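Local coordinates for ribonucleoside-diphosphate reductase (Pseudomonas aeruginosa, PDB 5IM3), which probably reduces ribonucleoside diphosphates to the deoxyribonucleotides needed for DNA synthesis and binds dATP as an allosteric nucleotide, at residues L300-L303 and Y304-F308; R315-P319 and Q320-M324; T772-I775 and A776-G780. One frame throughout, in Å; residues are numbered along the deposited sequence.

How the contacts relate
The three contacts follow one another along the chain. Contact 1 covers most of helix 297-307 and Phe308 after it. Contact 2 is the start of helix 319-330, reached through the short strands 310-311 and 314-315. Both belong to the all-alpha region of the reductase. Contact 3 is helix 773-779 with the residue on each end, in the barrel domain. Contact 1 lies in the middle: its centre is about 10 Å from that of contact 2 and about 12 Å from that of contact 3. Contacts 2 and 3 do not touch, and their centres are about 17 Å apart. Helix 297-307 therefore packs against both others and joins the all-alpha region to the barrel part.

Contact 1: residues L300-L303 and Y304-F308; sequences LQTL and YDRYF
Leu303 lies under the ring of Phe308, and this is the tightly packed side of the helix end. Leu303 CB sits over one face of the ring, 3.9 Å from its centroid. The approach is 28° off the ring normal, so this is a CH-pi contact. The Leu303 branches reach further. CD1 comes near Phe308 CE1 and CZ, and CD2 meets Tyr307 CB at 4.0 Å. Leu300 CD1 lies loosely at the edge of the same ring, 4.4 Å from Phe308 CE2. Phe322 and Ile778 from two other helices close in on Leu303.

The backbone explains how Phe308 folds back. Leu303 O accepts from Tyr307 N at 2.8 Å and from Phe308 N at 2.9 Å. The two donors arrive from opposite faces of the carbonyl plane. The second bond spans five residues, which marks a wider pi-type turn. Phe308 CG lies beside its own backbone N (chi1 -71°), and the ring lies back over the last turn.

The other side is looser. The planes of the Gln301 amide and the Asp305 carboxylate are turned 85° from each other. Gln301 OE1 and Asp305 OD1, 3.5 Å apart, are both acceptors and make no bond. Arg306 is exposed, and Thr302 CG2 lies at the edge of its guanidinium, 3.9 Å from Arg306 NH2. Tyr304, though partly exposed, is held: its hydroxyl bonds to Glu234 and its ring makes a cation-pi contact with Arg315. The arrangement is typical of an amphipathic helix ending in a pi-type turn, here in the all-alpha region of the reductase large chain.

Contact 2: residues R315-P319 and Q320-M324; sequences RFELP and QIFFM
Glu317 reaches over the first turn of helix 319-330 and meets Phe322. This is van der Waals contact. Glu317 CG is anti to the backbone N (chi1 -174°) and the chain beyond is extended, which carries the carboxylate to the helix. Its OE2 comes 3.5 Å from Phe322 CA. Its OE1 lies at the edge of the Phe322 ring, 3.7 Å from CD1, with the two planes 90° apart. Ile321 CG2 touches Glu317 CG at 4.1 Å. The ring of Phe322 also meets Phe308 edge-to-face.

The hydrogen bonds are those of a helix start. Leu318 is the N-cap residue, and its O accepts from Phe322 N at 2.7 Å, nearly along the C=O axis. Pro319 O accepts from Phe323 N at 3.0 Å. Pro319 has no N-H to offer, which suits the first position of a helix.

The polar bonds of Glu317 lead outside: a salt bridge from OE2 to Arg325 NE and a hydrogen bond from Ile309 N to OE1. The chemistry implies a buried carboxylate that is compensated: the arginine and the backbone N-H hold it and would probably favour its charged form.

Contact 3: residues T772-I775 and A776-G780; sequences TATI and ANITG
Thr774 and Ile778 meet on one face of the short helix 773-779, in the region of the ten-stranded alpha-beta barrel. They are four residues apart, one turn along the helix. The Ile778 side chain can be followed outward. Its CB lies 3.7 Å from both Thr774 O and Ile775 O. Its CG1 lies beside the backbone N (chi1 -66°) and comes closer to Thr774 O, at 3.2 Å. Its CD1 ends against Thr774 CG2 at 3.7 Å, so the two methyls touch. CD1 also comes near Ile775 CG2, but more loosely. Beyond this helix, Leu303 and Leu360 lie against Ile778, and Thr302 and Tyr307 lie against Thr774.

The helix starts at Thr772, the N-cap residue. Its side chain makes no capping bond. OG1 instead bonds to Ser784 N, while Thr772 O accepts from Ala776 N at 2.9 Å. Ala776 CB also lies close to Thr772 O and OG1. Met663 of strand 659-663 packs along the helix, against Thr772, Ile775, Ala776 and Thr779.

Asn777 turns its amide toward the helix start, where its OD1 accepts a weak hydrogen bond from Gln783 NE2. The bond from Asn777 N to Ala773 O is weak.

At the far end, Gly780 leaves the helix with positive phi. Just before it, Thr779 sets its hydroxyl between backbone N and carbonyl carbon (chi1 58°), pointing back along the helix. Ile775 O is gripped twice: Thr779 N comes in from above the carbonyl plane, and Thr779 OG1 donates in that plane, on a lone pair, at 2.8 Å.

Contact 1: residues L300-L303 and Y304-F308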
loop_
_atom_site.group_PDB
_atom_site.type_symbol
_atom_site.label_atom_id
_atom_site.label_comp_id
_atom_site.label_asym_id
_atom_site.label_seq_id
_atom_site.Cartn_x
_atom_site.Cartn_y
_atom_site.Cartn_z
ATOM N N LEU A 300 27.997 38.713 14.128
ATOM C CA LEU A 300 29.420 39.023 14.044
ATOM C C LEU A 300 30.194 37.881 13.398
ATOM O O LEU A 300 31.069 38.117 12.557
ATOM C CB LEU A 300 29.974 39.325 15.437
ATOM C CG LEU A 300 31.427 39.813 15.495
ATOM C CD1 LEU A 300 31.571 41.135 14.769
ATOM C CD2 LEU A 300 31.908 39.944 16.943
ATOM N N GLN A 301 29.894 36.640 13.791
ATOM C CA GLN A 301 30.476 35.483 13.121
ATOM C C GLN A 301 30.287 35.566 11.613
ATOM O O GLN A 301 31.220 35.304 10.846
ATOM C CB GLN A 301 29.847 34.197 13.661
ATOM C CG GLN A 301 30.574 33.596 14.850
ATOM C CD GLN A 301 31.757 32.742 14.436
ATOM O OE1 GLN A 301 32.861 33.247 14.221
ATOM N NE2 GLN A 301 31.529 31.437 14.317
ATOM N N THR A 302 29.082 35.937 11.171
ATOM C CA THR A 302 28.793 35.984 9.741
ATOM C C THR A 302 29.715 36.964 9.029
ATOM O O THR A 302 30.337 36.628 8.014
ATOM C CB THR A 302 27.331 36.372 9.518
ATOM O OG1 THR A 302 26.476 35.391 10.117
ATOM C CG2 THR A 302 27.020 36.472 8.027
ATOM N N LEU A 303 29.804 38.192 9.541
ATOM C CA LEU A 303 30.668 39.192 8.925
ATOM C C LEU A 303 32.127 38.762 8.976
ATOM O O LEU A 303 32.837 38.813 7.966
ATOM C CB LEU A 303 30.478 40.543 9.618
ATOM C CG LEU A 303 29.111 41.205 9.421
ATOM C CD1 LEU A 303 29.009 42.487 10.229
ATOM C CD2 LEU A 303 28.846 41.483 7.946
ATOM N N TYR A 304 32.591 38.322 10.147
ATOM C CA TYR A 304 34.000 37.979 10.303
ATOM C C TYR A 304 34.394 36.824 9.398
ATOM O O TYR A 304 35.481 36.834 8.808
ATOM C CB TYR A 304 34.300 37.632 11.759
ATOM C CG TYR A 304 35.728 37.188 11.987
ATOM C CD1 TYR A 304 36.720 38.108 12.296
ATOM C CD2 TYR A 304 36.084 35.849 11.889
ATOM C CE1 TYR A 304 38.026 37.709 12.500
ATOM C CE2 TYR A 304 37.388 35.439 12.093
ATOM C CZ TYR A 304 38.355 36.373 12.397
ATOM O OH TYR A 304 39.653 35.966 12.601
ATOM N N ASP A 305 33.532 35.814 9.279
ATOM C CA ASP A 305 33.903 34.621 8.528
ATOM C C ASP A 305 34.009 34.907 7.036
ATOM O O ASP A 305 34.911 34.391 6.367
ATOM C CB ASP A 305 32.895 33.499 8.781
ATOM C CG ASP A 305 32.954 32.967 10.201
ATOM O OD1 ASP A 305 33.942 33.253 10.910
ATOM O OD2 ASP A 305 32.012 32.251 10.604
ATOM N N ARG A 306 33.113 35.733 6.496
ATOM C CA ARG A 306 32.954 35.824 5.048
ATOM C C ARG A 306 32.999 37.231 4.470
ATOM O O ARG A 306 33.241 37.355 3.264
ATOM C CB ARG A 306 31.633 35.166 4.619
ATOM C CG ARG A 306 31.610 33.658 4.839
ATOM C CD ARG A 306 30.328 33.017 4.326
ATOM N NE ARG A 306 29.148 33.451 5.072
ATOM C CZ ARG A 306 27.954 32.870 4.990
ATOM N NH1 ARG A 306 27.770 31.819 4.197
ATOM N NH2 ARG A 306 26.938 33.336 5.705
ATOM N N TYR A 307 32.790 38.287 5.257
ATOM C CA TYR A 307 32.677 39.627 4.693
ATOM C C TYR A 307 33.840 40.553 5.019
ATOM O O TYR A 307 34.173 41.406 4.193
ATOM C CB TYR A 307 31.368 40.281 5.152
ATOM C CG TYR A 307 30.155 39.712 4.449
ATOM C CD1 TYR A 307 29.671 40.289 3.283
ATOM C CD2 TYR A 307 29.508 38.584 4.938
ATOM C CE1 TYR A 307 28.570 39.769 2.629
ATOM C CE2 TYR A 307 28.404 38.054 4.290
ATOM C CZ TYR A 307 27.943 38.651 3.136
ATOM O OH TYR A 307 26.848 38.137 2.481
ATOM N N PHE A 308 34.472 40.418 6.183
ATOM C CA PHE A 308 35.579 41.304 6.525
ATOM C C PHE A 308 36.782 41.040 5.627
ATOM O O PHE A 308 37.143 39.890 5.364
ATOM C CB PHE A 308 35.980 41.123 7.993
ATOM C CG PHE A 308 34.975 41.663 8.980
ATOM C CD1 PHE A 308 33.979 42.543 8.582
ATOM C CD2 PHE A 308 35.037 41.294 10.315
ATOM C CE1 PHE A 308 33.068 43.036 9.489
ATOM C CE2 PHE A 308 34.125 41.785 11.230
ATOM C CZ PHE A 308 33.139 42.657 10.817
#

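Contact 2: residues R315-P319 and Q320-M324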
loop_
_atom_site.group_PDB
_atom_site.type_symbol
_atom_site.label_atom_id
_atom_site.label_comp_id
_atom_site.label_asym_id
_atom_site.label_seq_id
_atom_site.Cartn_x
_atom_site.Cartn_y
_atom_site.Cartn_z
ATOM N N ARG A 315 42.118 38.802 9.406
ATOM C CA ARG A 315 41.124 39.852 9.221
ATOM C C ARG A 315 41.660 41.155 9.800
ATOM O O ARG A 315 41.925 41.241 11.005
ATOM C CB ARG A 315 39.806 39.474 9.893
ATOM C CG ARG A 315 38.867 38.638 9.034
ATOM C CD ARG A 315 39.433 37.263 8.737
ATOM N NE ARG A 315 38.428 36.382 8.148
ATOM C CZ ARG A 315 38.700 35.232 7.539
ATOM N NH1 ARG A 315 39.955 34.814 7.425
ATOM N NH2 ARG A 315 37.713 34.499 7.035
ATOM N N PHE A 316 41.824 42.168 8.948
ATOM C CA PHE A 316 42.260 43.483 9.403
ATOM C C PHE A 316 41.212 44.558 9.132
ATOM O O PHE A 316 41.548 45.744 9.069
ATOM C CB PHE A 316 43.605 43.858 8.773
ATOM C CG PHE A 316 43.562 44.032 7.280
ATOM C CD1 PHE A 316 43.665 42.939 6.434
ATOM C CD2 PHE A 316 43.443 45.295 6.721
ATOM C CE1 PHE A 316 43.635 43.102 5.061
ATOM C CE2 PHE A 316 43.413 45.464 5.350
ATOM C CZ PHE A 316 43.509 44.367 4.518
ATOM N N GLU A 317 39.945 44.169 8.994
ATOM C CA GLU A 317 38.835 45.105 8.834
ATOM C C GLU A 317 37.892 44.944 10.021
ATOM O O GLU A 317 37.266 43.890 10.183
ATOM C CB GLU A 317 38.102 44.865 7.516
ATOM C CG GLU A 317 37.026 45.894 7.208
ATOM C CD GLU A 317 36.407 45.700 5.837
ATOM O OE1 GLU A 317 36.182 44.535 5.440
ATOM O OE2 GLU A 317 36.151 46.715 5.155
ATOM N N LEU A 318 37.789 45.988 10.845
ATOM C CA LEU A 318 36.915 45.966 12.009
ATOM C C LEU A 318 35.482 46.324 11.623
ATOM O O LEU A 318 35.247 46.954 10.589
ATOM C CB LEU A 318 37.436 46.929 13.073
ATOM C CG LEU A 318 38.641 46.408 13.863
ATOM C CD1 LEU A 318 39.300 47.511 14.672
ATOM C CD2 LEU A 318 38.217 45.263 14.777
ATOM N N PRO A 319 34.501 45.943 12.447
ATOM C CA PRO A 319 33.100 46.046 11.997
ATOM C C PRO A 319 32.679 47.445 11.572
ATOM O O PRO A 319 32.064 47.602 10.511
ATOM C CB PRO A 319 32.311 45.552 13.219
ATOM C CG PRO A 319 33.259 44.678 13.955
ATOM C CD PRO A 319 34.604 45.323 13.780
ATOM N N GLN A 320 32.971 48.470 12.375
ATOM C CA GLN A 320 32.552 49.818 12.001
ATOM C C GLN A 320 33.317 50.327 10.789
ATOM O O GLN A 320 32.791 51.141 10.023
ATOM C CB GLN A 320 32.726 50.778 13.178
ATOM C CG GLN A 320 31.906 50.409 14.402
ATOM C CD GLN A 320 30.433 50.208 14.080
ATOM O OE1 GLN A 320 29.765 51.115 13.586
ATOM N NE2 GLN A 320 29.926 49.008 14.345
ATOM N N ILE A 321 34.555 49.867 10.599
ATOM C CA ILE A 321 35.296 50.227 9.397
ATOM C C ILE A 321 34.739 49.477 8.195
ATOM O O ILE A 321 34.735 50.002 7.075
ATOM C CB ILE A 321 36.800 49.963 9.614
ATOM C CG1 ILE A 321 37.394 51.078 10.487
ATOM C CG2 ILE A 321 37.544 49.853 8.282
ATOM C CD1 ILE A 321 38.850 50.874 10.874
ATOM N N PHE A 322 34.255 48.251 8.400
ATOM C CA PHE A 322 33.558 47.539 7.335
ATOM C C PHE A 322 32.363 48.342 6.838
ATOM O O PHE A 322 32.216 48.576 5.633
ATOM C CB PHE A 322 33.117 46.159 7.829
ATOM C CG PHE A 322 32.095 45.494 6.946
ATOM C CD1 PHE A 322 32.465 44.912 5.744
ATOM C CD2 PHE A 322 30.764 45.447 7.325
ATOM C CE1 PHE A 322 31.523 44.298 4.935
ATOM C CE2 PHE A 322 29.818 44.833 6.523
ATOM C CZ PHE A 322 30.198 44.257 5.327
ATOM N N PHE A 323 31.501 48.784 7.758
ATOM C CA PHE A 323 30.345 49.575 7.355
ATOM C C PHE A 323 30.769 50.879 6.700
ATOM O O PHE A 323 30.096 51.359 5.780
ATOM C CB PHE A 323 29.447 49.856 8.564
ATOM C CG PHE A 323 28.681 48.655 9.050
ATOM C CD1 PHE A 323 28.041 47.812 8.156
ATOM C CD2 PHE A 323 28.602 48.369 10.405
ATOM C CE1 PHE A 323 27.338 46.708 8.599
ATOM C CE2 PHE A 323 27.898 47.265 10.855
ATOM C CZ PHE A 323 27.266 46.432 9.945
ATOM N N MET A 324 31.883 51.459 7.148
ATOM C CA MET A 324 32.357 52.701 6.552
ATOM C C MET A 324 32.904 52.461 5.148
ATOM O O MET A 324 32.743 53.311 4.264
ATOM C CB MET A 324 33.419 53.339 7.454
ATOM C CG MET A 324 33.951 54.679 6.963
ATOM S SD MET A 324 32.675 55.948 6.802
ATOM C CE MET A 324 32.357 56.328 8.524
#

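Contact 3: residues T772-I775 and A776-G780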
loop_
_atom_site.group_PDB
_atom_site.type_symbol
_atom_site.label_atom_id
_atom_site.label_comp_id
_atom_site.label_asym_id
_atom_site.label_seq_id
_atom_site.Cartn_x
_atom_site.Cartn_y
_atom_site.Cartn_z
ATOM N N THR A 772 16.372 37.275 2.648
ATOM C CA THR A 772 17.347 38.072 3.388
ATOM C C THR A 772 18.139 37.193 4.342
ATOM O O THR A 772 18.460 37.602 5.463
ATOM C CB THR A 772 16.665 39.193 4.170
ATOM O OG1 THR A 772 15.829 38.622 5.183
ATOM C CG2 THR A 772 15.824 40.071 3.253
ATOM N N ALA A 773 18.457 35.971 3.910
ATOM C CA ALA A 773 19.123 35.001 4.775
ATOM C C ALA A 773 20.281 35.629 5.546
ATOM O O ALA A 773 20.266 35.691 6.781
ATOM C CB ALA A 773 19.616 33.821 3.936
ATOM N N THR A 774 21.297 36.107 4.828
ATOM C CA THR A 774 22.512 36.572 5.488
ATOM C C THR A 774 22.277 37.882 6.235
ATOM O O THR A 774 22.671 38.018 7.400
ATOM C CB THR A 774 23.636 36.726 4.464
ATOM O OG1 THR A 774 23.870 35.469 3.821
ATOM C CG2 THR A 774 24.921 37.190 5.139
ATOM N N ILE A 775 21.637 38.860 5.587
ATOM C CA ILE A 775 21.559 40.198 6.168
ATOM C C ILE A 775 20.597 40.257 7.350
ATOM O O ILE A 775 20.736 41.135 8.210
ATOM C CB ILE A 775 21.176 41.241 5.098
ATOM C CG1 ILE A 775 19.809 40.935 4.486
ATOM C CG2 ILE A 775 22.251 41.301 4.014
ATOM C CD1 ILE A 775 19.353 41.974 3.472
ATOM N N ALA A 776 19.618 39.354 7.421
ATOM C CA ALA A 776 18.815 39.242 8.633
ATOM C C ALA A 776 19.643 38.678 9.781
ATOM O O ALA A 776 19.531 39.140 10.921
ATOM C CB ALA A 776 17.585 38.369 8.375
ATOM N N ASN A 777 20.488 37.684 9.495
ATOM C CA ASN A 777 21.402 37.171 10.509
ATOM C C ASN A 777 22.396 38.238 10.947
ATOM O O ASN A 777 22.757 38.313 12.127
ATOM C CB ASN A 777 22.148 35.947 9.975
ATOM C CG ASN A 777 21.256 34.734 9.836
ATOM O OD1 ASN A 777 20.032 34.828 9.948
ATOM N ND2 ASN A 777 21.864 33.582 9.589
ATOM N N ILE A 778 22.865 39.064 10.008
ATOM C CA ILE A 778 23.806 40.122 10.363
ATOM C C ILE A 778 23.149 41.109 11.319
ATOM O O ILE A 778 23.761 41.547 12.299
ATOM C CB ILE A 778 24.334 40.822 9.097
ATOM C CG1 ILE A 778 25.176 39.849 8.265
ATOM C CG2 ILE A 778 25.164 42.054 9.463
ATOM C CD1 ILE A 778 25.559 40.377 6.901
ATOM N N THR A 779 21.897 41.469 11.054
ATOM C CA THR A 779 21.177 42.443 11.861
ATOM C C THR A 779 20.409 41.815 13.017
ATOM O O THR A 779 19.906 42.547 13.874
ATOM C CB THR A 779 20.206 43.240 10.981
ATOM O OG1 THR A 779 19.295 42.341 10.337
ATOM C CG2 THR A 779 20.970 44.037 9.924
ATOM N N GLY A 780 20.299 40.490 13.057
ATOM C CA GLY A 780 19.687 39.808 14.185
ATOM C C GLY A 780 18.175 39.816 14.203
ATOM O O GLY A 780 17.575 39.875 15.284
#